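Local coordinates for endoglucanase, glycoside hydrolase family 5 protein (Cytophaga hutchinsonii, PDB 5IHS), which probably hydrolyses internal beta-1,4-glucosidic bonds of cellulose as a family 5 endoglucanase, at residues N159-A164 against Q197-V202; T218-P223 against F245-G250. All blocks are in the same frame, centred on the assembly; numbering follows the deposited sequence.

Interaction 1 (N159-A164 against Q197-V202)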
ATOM      1  N   ASN A 159       3.047   7.678  -4.337  1.00  6.33           N
ATOM      2  CA  ASN A 159       3.288   6.299  -4.755  1.00  6.14           C
ATOM      3  C   ASN A 159       4.727   6.017  -5.189  1.00  6.25           C
ATOM      4  O   ASN A 159       5.436   5.244  -4.524  1.00  6.08           O
ATOM      5  CB  ASN A 159       2.325   5.972  -5.896  1.00  6.46           C
ATOM      6  CG  ASN A 159       2.619   4.638  -6.550  1.00  6.58           C
ATOM      7  OD1 ASN A 159       2.825   3.645  -5.868  1.00  7.33           O
ATOM      8  ND2 ASN A 159       2.669   4.608  -7.881  1.00  7.42           N
ATOM      9  N   GLU A 160       5.141   6.601  -6.319  1.00  6.07           N
ATOM     10  CA  GLU A 160       6.393   6.226  -6.979  1.00  6.63           C
ATOM     11  C   GLU A 160       7.051   7.434  -7.620  1.00  7.00           C
ATOM     12  O   GLU A 160       6.882   7.698  -8.824  1.00  7.38           O
ATOM     13  CB  GLU A 160       6.184   5.129  -8.015  1.00  6.97           C
ATOM     14  CG  GLU A 160       6.145   3.749  -7.416  1.00  7.42           C
ATOM     15  CD  GLU A 160       6.071   2.643  -8.450  1.00  8.05           C
ATOM     16  OE1 GLU A 160       6.118   2.948  -9.668  1.00  9.60           O
ATOM     17  OE2 GLU A 160       5.990   1.458  -8.054  1.00  8.16           O
ATOM     18  N   PRO A 161       7.842   8.176  -6.860  1.00  6.78           N
ATOM     19  CA  PRO A 161       8.758   9.131  -7.481  1.00  6.90           C
ATOM     20  C   PRO A 161       9.593   8.432  -8.552  1.00  7.55           C
ATOM     21  O   PRO A 161       9.898   7.242  -8.453  1.00  8.19           O
ATOM     22  CB  PRO A 161       9.619   9.609  -6.306  1.00  7.14           C
ATOM     23  CG  PRO A 161       8.776   9.342  -5.075  1.00  7.19           C
ATOM     24  CD  PRO A 161       8.034   8.077  -5.404  1.00  6.86           C
ATOM     25  N   LEU A 162       9.958   9.182  -9.585  1.00  7.78           N
ATOM     26  CA  LEU A 162      10.739   8.651 -10.695  1.00  8.97           C
ATOM     27  C   LEU A 162      12.226   8.587 -10.336  1.00  8.33           C
ATOM     28  O   LEU A 162      12.662   9.025  -9.271  1.00  8.72           O
ATOM     29  CB  LEU A 162      10.497   9.504 -11.938  1.00 11.58           C
ATOM     30  CG  LEU A 162       9.034   9.533 -12.386  1.00 14.64           C
ATOM     31  CD1 LEU A 162       8.872  10.448 -13.586  1.00 17.19           C
ATOM     32  CD2 LEU A 162       8.522   8.136 -12.708  1.00 15.57           C
ATOM     33  N   GLN A 163      13.015   8.004 -11.238  1.00  9.35           N
ATOM     34  CA  GLN A 163      14.455   7.967 -11.015  1.00  9.65           C
ATOM     35  C   GLN A 163      15.043   9.375 -10.913  1.00  8.12           C
ATOM     36  O   GLN A 163      16.012   9.592 -10.174  1.00  8.99           O
ATOM     37  CB  GLN A 163      15.120   7.178 -12.135  1.00 11.54           C
ATOM     38  CG  GLN A 163      16.563   6.843 -11.858  1.00 13.10           C
ATOM     39  CD  GLN A 163      17.241   6.200 -13.047  1.00 17.38           C
ATOM     40  OE1 GLN A 163      16.589   5.799 -14.019  1.00 20.24           O
ATOM     41  NE2 GLN A 163      18.557   6.087 -12.976  1.00 18.80           N
ATOM     42  N   ALA A 164      14.477  10.339 -11.643  1.00  8.67           N
ATOM     43  CA  ALA A 164      14.996  11.701 -11.635  1.00  8.65           C
ATOM     44  C   ALA A 164      14.606  12.499 -10.397  1.00  8.78           C
ATOM     45  O   ALA A 164      15.120  13.606 -10.213  1.00 10.06           O
ATOM     46  CB  ALA A 164      14.488  12.454 -12.865  1.00  9.49           C
ATOM     47  N   GLN A 197      13.348   6.466  -7.643  1.00  7.29           N
ATOM     48  CA  GLN A 197      13.494   5.325  -8.545  1.00  7.61           C
ATOM     49  C   GLN A 197      12.395   4.296  -8.286  1.00  6.87           C
ATOM     50  O   GLN A 197      12.651   3.124  -7.968  1.00  7.29           O
ATOM     51  CB  GLN A 197      14.901   4.741  -8.448  1.00  8.52           C
ATOM     52  CG  GLN A 197      15.256   3.735  -9.515  1.00 10.38           C
ATOM     53  CD  GLN A 197      16.719   3.391  -9.446  1.00 11.62           C
ATOM     54  OE1 GLN A 197      17.564   4.179  -9.851  1.00 13.24           O
ATOM     55  NE2 GLN A 197      17.033   2.228  -8.911  1.00 12.64           N
ATOM     56  N   TRP A 198      11.150   4.743  -8.442  1.00  7.50           N
ATOM     57  CA  TRP A 198       9.979   3.884  -8.267  1.00  7.79           C
ATOM     58  C   TRP A 198       9.962   3.246  -6.882  1.00  7.04           C
ATOM     59  O   TRP A 198       9.632   2.070  -6.708  1.00  7.34           O
ATOM     60  CB  TRP A 198       9.841   2.858  -9.399  1.00  9.27           C
ATOM     61  CG  TRP A 198       9.825   3.535 -10.731  1.00 13.00           C
ATOM     62  CD1 TRP A 198       8.751   4.118 -11.357  1.00 15.10           C
ATOM     63  CD2 TRP A 198      10.942   3.742 -11.588  1.00 15.65           C
ATOM     64  NE1 TRP A 198       9.136   4.654 -12.558  1.00 16.97           N
ATOM     65  CE2 TRP A 198      10.477   4.436 -12.724  1.00 16.71           C
ATOM     66  CE3 TRP A 198      12.290   3.398 -11.514  1.00 17.24           C
ATOM     67  CZ2 TRP A 198      11.315   4.799 -13.773  1.00 18.82           C
ATOM     68  CZ3 TRP A 198      13.120   3.758 -12.555  1.00 19.31           C
ATOM     69  CH2 TRP A 198      12.627   4.444 -13.675  1.00 19.79           C
ATOM     70  N   SER A 199      10.276   4.060  -5.875  1.00  6.30           N
ATOM     71  CA  SER A 199      10.270   3.619  -4.482  1.00  6.47           C
ATOM     72  C   SER A 199      11.212   2.438  -4.253  1.00  6.48           C
ATOM     73  O   SER A 199      10.894   1.463  -3.573  1.00  7.17           O
ATOM     74  CB  SER A 199       8.850   3.379  -3.959  1.00  6.55           C
ATOM     75  OG  SER A 199       8.236   4.653  -3.813  1.00  7.07           O
ATOM     76  N   GLN A 200      12.432   2.573  -4.771  1.00  6.65           N
ATOM     77  CA  GLN A 200      13.510   1.623  -4.523  1.00  7.25           C
ATOM     78  C   GLN A 200      14.580   2.137  -3.576  1.00  7.48           C
ATOM     79  O   GLN A 200      15.115   1.358  -2.782  1.00  7.93           O
ATOM     80  CB  GLN A 200      14.179   1.193  -5.834  1.00  7.48           C
ATOM     81  CG  GLN A 200      13.252   0.383  -6.694  1.00  7.69           C
ATOM     82  CD  GLN A 200      13.758   0.188  -8.103  1.00  9.03           C
ATOM     83  OE1 GLN A 200      14.961   0.245  -8.364  1.00 10.12           O
ATOM     84  NE2 GLN A 200      12.838  -0.041  -9.022  1.00  9.21           N
ATOM     85  N   LEU A 201      14.926   3.422  -3.655  1.00  7.45           N
ATOM     86  CA  LEU A 201      16.153   3.928  -3.037  1.00  7.71           C
ATOM     87  C   LEU A 201      15.902   4.406  -1.601  1.00  7.70           C
ATOM     88  O   LEU A 201      16.090   5.569  -1.227  1.00  8.16           O
ATOM     89  CB  LEU A 201      16.808   4.978  -3.930  1.00  8.12           C
ATOM     90  CG  LEU A 201      17.234   4.420  -5.301  1.00  9.60           C
ATOM     91  CD1 LEU A 201      17.851   5.519  -6.154  1.00 10.30           C
ATOM     92  CD2 LEU A 201      18.177   3.235  -5.204  1.00 12.26           C
ATOM     93  N   VAL A 202      15.502   3.437  -0.775  1.00  7.68           N
ATOM     94  CA  VAL A 202      15.163   3.701   0.615  1.00  7.24           C
ATOM     95  C   VAL A 202      16.366   4.172   1.417  1.00  7.48           C
ATOM     96  O   VAL A 202      16.194   4.858   2.426  1.00  8.12           O
ATOM     97  CB  VAL A 202      14.446   2.488   1.242  1.00  7.56           C
ATOM     98  CG1 VAL A 202      13.047   2.364   0.663  1.00  7.61           C
ATOM     99  CG2 VAL A 202      15.217   1.185   1.025  1.00  7.65           C
TER

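Interaction 2 (T218-P223 against F245-G250)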
ATOM      1  N   THR A 218       8.419   3.895   1.636  1.00  5.97           N
ATOM      2  CA  THR A 218       7.963   2.904   0.677  1.00  5.77           C
ATOM      3  C   THR A 218       9.105   2.129   0.041  1.00  5.92           C
ATOM      4  O   THR A 218      10.077   2.719  -0.435  1.00  6.56           O
ATOM      5  CB  THR A 218       7.204   3.608  -0.443  1.00  6.24           C
ATOM      6  OG1 THR A 218       6.262   4.497   0.154  1.00  6.45           O
ATOM      7  CG2 THR A 218       6.502   2.611  -1.347  1.00  6.84           C
ATOM      8  N   LEU A 219       8.909   0.810  -0.065  1.00  6.16           N
ATOM      9  CA  LEU A 219       9.711  -0.066  -0.904  1.00  6.34           C
ATOM     10  C   LEU A 219       8.775  -0.806  -1.855  1.00  5.98           C
ATOM     11  O   LEU A 219       7.811  -1.436  -1.408  1.00  6.17           O
ATOM     12  CB  LEU A 219      10.465  -1.087  -0.048  1.00  6.99           C
ATOM     13  CG  LEU A 219      11.310  -2.106  -0.808  1.00  8.08           C
ATOM     14  CD1 LEU A 219      12.461  -1.421  -1.505  1.00  9.43           C
ATOM     15  CD2 LEU A 219      11.807  -3.184   0.137  1.00  9.13           C
ATOM     16  N   HIS A 220       9.042  -0.723  -3.162  1.00  5.64           N
ATOM     17  CA  HIS A 220       8.309  -1.483  -4.171  1.00  5.90           C
ATOM     18  C   HIS A 220       9.259  -2.415  -4.901  1.00  6.36           C
ATOM     19  O   HIS A 220      10.334  -1.988  -5.337  1.00  7.42           O
ATOM     20  CB  HIS A 220       7.672  -0.566  -5.207  1.00  6.22           C
ATOM     21  CG  HIS A 220       6.490   0.179  -4.687  1.00  5.94           C
ATOM     22  ND1 HIS A 220       5.747   1.038  -5.464  1.00  6.33           N
ATOM     23  CD2 HIS A 220       5.908   0.177  -3.464  1.00  5.95           C
ATOM     24  CE1 HIS A 220       4.756   1.534  -4.742  1.00  6.93           C
ATOM     25  NE2 HIS A 220       4.833   1.019  -3.530  1.00  6.63           N
ATOM     26  N   PHE A 221       8.858  -3.674  -5.079  1.00  6.23           N
ATOM     27  CA  PHE A 221       9.687  -4.632  -5.796  1.00  6.56           C
ATOM     28  C   PHE A 221       8.831  -5.486  -6.719  1.00  6.74           C
ATOM     29  O   PHE A 221       7.656  -5.761  -6.445  1.00  6.82           O
ATOM     30  CB  PHE A 221      10.510  -5.520  -4.839  1.00  7.43           C
ATOM     31  CG  PHE A 221       9.695  -6.522  -4.075  1.00  7.71           C
ATOM     32  CD1 PHE A 221       9.405  -7.769  -4.616  1.00  7.91           C
ATOM     33  CD2 PHE A 221       9.193  -6.222  -2.818  1.00  8.58           C
ATOM     34  CE1 PHE A 221       8.625  -8.687  -3.927  1.00  9.40           C
ATOM     35  CE2 PHE A 221       8.422  -7.148  -2.127  1.00  9.35           C
ATOM     36  CZ  PHE A 221       8.135  -8.368  -2.685  1.00  9.83           C
ATOM     37  N   TYR A 222       9.480  -5.937  -7.792  1.00  7.04           N
ATOM     38  CA  TYR A 222       8.888  -6.818  -8.795  1.00  7.45           C
ATOM     39  C   TYR A 222       9.934  -7.904  -9.008  1.00  7.93           C
ATOM     40  O   TYR A 222      10.992  -7.615  -9.603  1.00  8.46           O
ATOM     41  CB  TYR A 222       8.523  -6.072 -10.084  1.00  8.86           C
ATOM     42  CG  TYR A 222       7.170  -5.351  -9.936  1.00 10.90           C
ATOM     43  CD1 TYR A 222       7.048  -4.158  -9.244  1.00 11.87           C
ATOM     44  CD2 TYR A 222       5.999  -5.923 -10.454  1.00 11.66           C
ATOM     45  CE1 TYR A 222       5.801  -3.557  -9.052  1.00 10.93           C
ATOM     46  CE2 TYR A 222       4.762  -5.325 -10.273  1.00 12.35           C
ATOM     47  CZ  TYR A 222       4.667  -4.143  -9.579  1.00 12.61           C
ATOM     48  OH  TYR A 222       3.420  -3.583  -9.432  1.00 14.47           O
ATOM     49  N   PRO A 223       9.710  -9.126  -8.508  1.00  7.91           N
ATOM     50  CA  PRO A 223      10.803 -10.113  -8.361  1.00  8.51           C
ATOM     51  C   PRO A 223      11.341 -10.686  -9.659  1.00  8.78           C
ATOM     52  O   PRO A 223      12.404 -11.322  -9.635  1.00 10.07           O
ATOM     53  CB  PRO A 223      10.156 -11.215  -7.510  1.00  9.33           C
ATOM     54  CG  PRO A 223       8.700 -11.092  -7.823  1.00 10.16           C
ATOM     55  CD  PRO A 223       8.439  -9.628  -7.974  1.00  8.61           C
ATOM     56  N   PHE A 245       7.590  -0.018   4.421  1.00  6.66           N
ATOM     57  CA  PHE A 245       6.294  -0.636   4.141  1.00  6.32           C
ATOM     58  C   PHE A 245       6.260  -0.939   2.646  1.00  5.92           C
ATOM     59  O   PHE A 245       6.452  -0.035   1.823  1.00  6.13           O
ATOM     60  CB  PHE A 245       5.175   0.342   4.543  1.00  7.04           C
ATOM     61  CG  PHE A 245       3.781  -0.262   4.680  1.00  7.49           C
ATOM     62  CD1 PHE A 245       3.204  -1.083   3.720  1.00  7.22           C
ATOM     63  CD2 PHE A 245       3.014   0.049   5.795  1.00  8.96           C
ATOM     64  CE1 PHE A 245       1.925  -1.593   3.881  1.00  7.73           C
ATOM     65  CE2 PHE A 245       1.729  -0.462   5.951  1.00  9.77           C
ATOM     66  CZ  PHE A 245       1.193  -1.268   4.987  1.00  8.70           C
ATOM     67  N   VAL A 246       6.050  -2.207   2.290  1.00  5.81           N
ATOM     68  CA  VAL A 246       5.913  -2.589   0.888  1.00  5.78           C
ATOM     69  C   VAL A 246       4.459  -2.346   0.489  1.00  6.06           C
ATOM     70  O   VAL A 246       3.605  -3.239   0.551  1.00  6.49           O
ATOM     71  CB  VAL A 246       6.393  -4.026   0.633  1.00  6.01           C
ATOM     72  CG1 VAL A 246       6.090  -4.447  -0.801  1.00  6.59           C
ATOM     73  CG2 VAL A 246       7.889  -4.124   0.893  1.00  6.65           C
ATOM     74  N   THR A 247       4.151  -1.112   0.080  1.00  5.70           N
ATOM     75  CA  THR A 247       2.774  -0.815  -0.287  1.00  5.88           C
ATOM     76  C   THR A 247       2.406  -1.400  -1.634  1.00  5.77           C
ATOM     77  O   THR A 247       1.218  -1.422  -1.966  1.00  6.53           O
ATOM     78  CB  THR A 247       2.483   0.690  -0.269  1.00  6.25           C
ATOM     79  OG1 THR A 247       3.323   1.320  -1.231  1.00  6.90           O
ATOM     80  CG2 THR A 247       2.699   1.304   1.124  1.00  7.50           C
ATOM     81  N   GLU A 248       3.387  -1.873  -2.403  1.00  5.67           N
ATOM     82  CA  GLU A 248       3.115  -2.501  -3.686  1.00  5.81           C
ATOM     83  C   GLU A 248       4.249  -3.454  -4.030  1.00  5.68           C
ATOM     84  O   GLU A 248       5.430  -3.070  -3.983  1.00  6.48           O
ATOM     85  CB  GLU A 248       2.997  -1.437  -4.782  1.00  6.83           C
ATOM     86  CG  GLU A 248       2.406  -1.948  -6.062  1.00  7.69           C
ATOM     87  CD  GLU A 248       2.448  -0.903  -7.166  1.00  8.12           C
ATOM     88  OE1 GLU A 248       1.879   0.204  -6.972  1.00  8.16           O
ATOM     89  OE2 GLU A 248       3.064  -1.202  -8.218  1.00  9.71           O
ATOM     90  N   TYR A 249       3.898  -4.676  -4.423  1.00  5.45           N
ATOM     91  CA  TYR A 249       4.870  -5.586  -5.016  1.00  5.71           C
ATOM     92  C   TYR A 249       4.138  -6.446  -6.032  1.00  5.72           C
ATOM     93  O   TYR A 249       2.932  -6.672  -5.930  1.00  6.38           O
ATOM     94  CB  TYR A 249       5.591  -6.478  -3.964  1.00  6.06           C
ATOM     95  CG  TYR A 249       4.694  -7.572  -3.434  1.00  6.28           C
ATOM     96  CD1 TYR A 249       3.800  -7.315  -2.403  1.00  6.10           C
ATOM     97  CD2 TYR A 249       4.718  -8.859  -3.970  1.00  6.79           C
ATOM     98  CE1 TYR A 249       2.932  -8.295  -1.937  1.00  6.72           C
ATOM     99  CE2 TYR A 249       3.852  -9.846  -3.512  1.00  7.17           C
ATOM    100  CZ  TYR A 249       2.954  -9.556  -2.502  1.00  6.71           C
ATOM    101  OH  TYR A 249       2.096 -10.541  -2.086  1.00  7.11           O
ATOM    102  N   GLY A 250       4.884  -6.958  -7.002  1.00  6.83           N
ATOM    103  CA  GLY A 250       4.368  -7.918  -7.946  1.00  7.37           C
ATOM    104  C   GLY A 250       4.984  -9.300  -7.771  1.00  7.50           C
ATOM    105  O   GLY A 250       5.812  -9.544  -6.900  1.00  7.67           O
TER

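Interaction 1 (N159-A164 against Q197-V202)
Trp198 buries more surface in this contact than any other residue, and three residues of 159-164 meet its indole from different quarters. Glu160 OE1 lies at the ring edge, 3.3 Å from Trp198 CD1, with the carboxylate turned 82° from the ring plane. The other oxygen, Glu160 OE2, is hydrogen-bonded to His220. Leu162 reaches the pyrrole part of the ring obliquely through one methyl, its CD2 being 3.5 Å from Trp198 NE1. Gln163 lies by the six-membered ring, with its backbone N over one face and its CB 4.0 Å from Trp198 CZ3. The indole is placed there by a first torsion that sets CG beside the backbone N (chi1 -55°).

Gln163 and Gln197 run side by side as extended chains pointing the same way. Gln163 CG touches Gln197 OE1 at 3.5 Å, and the two amides stand at right angles. The other end of the Gln197 amide is fixed within its own segment: NE2 donates to Gln200 OE1 at 2.9 Å, with the acceptor in the amide plane.

Three hydrogen bonds to backbone carbonyls of 159-164 join the segments. Trp198 N gives a 2.8 Å bond to Pro161 O. Gln197 N bonds to Leu162 O at 3.1 Å; it is nearly straight at the hydrogen (168°), but the donor sits well above the carbonyl plane. Ser199 OG donates to Asn159 O at 2.9 Å and is also bonded to Thr195 N. Residues 197 to 199 all have left-handed helical backbone angles, forming a short turn against the loop. This pairs the loops after strands 153-156 and 191-193, at the C-terminal ends of the TIM-barrel strands, and Asn159-Glu160-Pro161 matches the Asn-Glu-Pro motif of family 5 active sites.

Interaction 2 (T218-P223 against F245-G250)
Thr247 OG1 is gripped by two groups, His220 NE2 and Glu156 OE2. His220 NE2 donates to Thr247 OG1 at 2.8 Å, nearly straight at 167°, and the oxygen lies in the imidazole plane. The segments lie on neighbouring parallel strands, 215-221 and 244-249, of a TIM barrel, joined by helix 228-239 in a beta-alpha-beta unit.

Glu248 lies next to the same imidazole. Glu248 CB sits over the ring centre, 3.4 Å from the His220 centroid, a CH-pi contact. With His220 ND1 bonded to Glu160, the ring is held at both nitrogens and packed on one face. Further out, Tyr222 OH donates to Glu248 OE2 at 2.7 Å. It meets that oxygen on the anti side, and the phenol ring stands at 88° to the carboxylate. Glu248 OE1 forms a salt bridge with Arg85, so both oxygens are engaged. A phenylalanine at Tyr222 would remove the hydroxyl, and Glu248 OE2 would probably lose this donor, leaving the carboxylate freer to rotate about its CG-CD bond while Arg85 still holds OE1.

Phe221 and Tyr249 lie on the face opposite His220 and Glu248. They share a first torsion that puts CG between the backbone N and the carbonyl carbon (chi1 71° in Phe221), which keeps the two side chains alongside each other. The rings are nearly parallel but barely overlap. Tyr249 CB instead lies over the Phe221 ring, 3.5 Å from its centroid. The ring stacked on Phe221 is that of Trp268.

The strands share few backbone bonds. Leu219 N donates to Phe245 O at 3.2 Å, and Gly250 N to Phe221 O at 3.1 Å. Gly250 passes across the face of the Tyr222 ring, where a CB would clash: the backbone N stands over the ring centre, and Gly250 CA is 3.5 Å from Tyr222 CE2.

In the fold
The contacts meet at His220, whose ring is shared between them and whose backbone N probably donates to Ser199 O of interaction 1. Interaction 2 is wholly buried and joins consecutive barrel strands, with aromatic packing on one face and a linked polar network on the other. Interaction 1 is partly buried and joins two loops at the C-terminal ends of the strands; backbone bonds dominate there, and its glutamines lie toward the surface. Glu160 lies just after the fourth barrel strand and Glu248 near the end of the seventh. That placement is consistent with the paired glutamates of family 5 glycosidases, so the two contacts probably frame one active site.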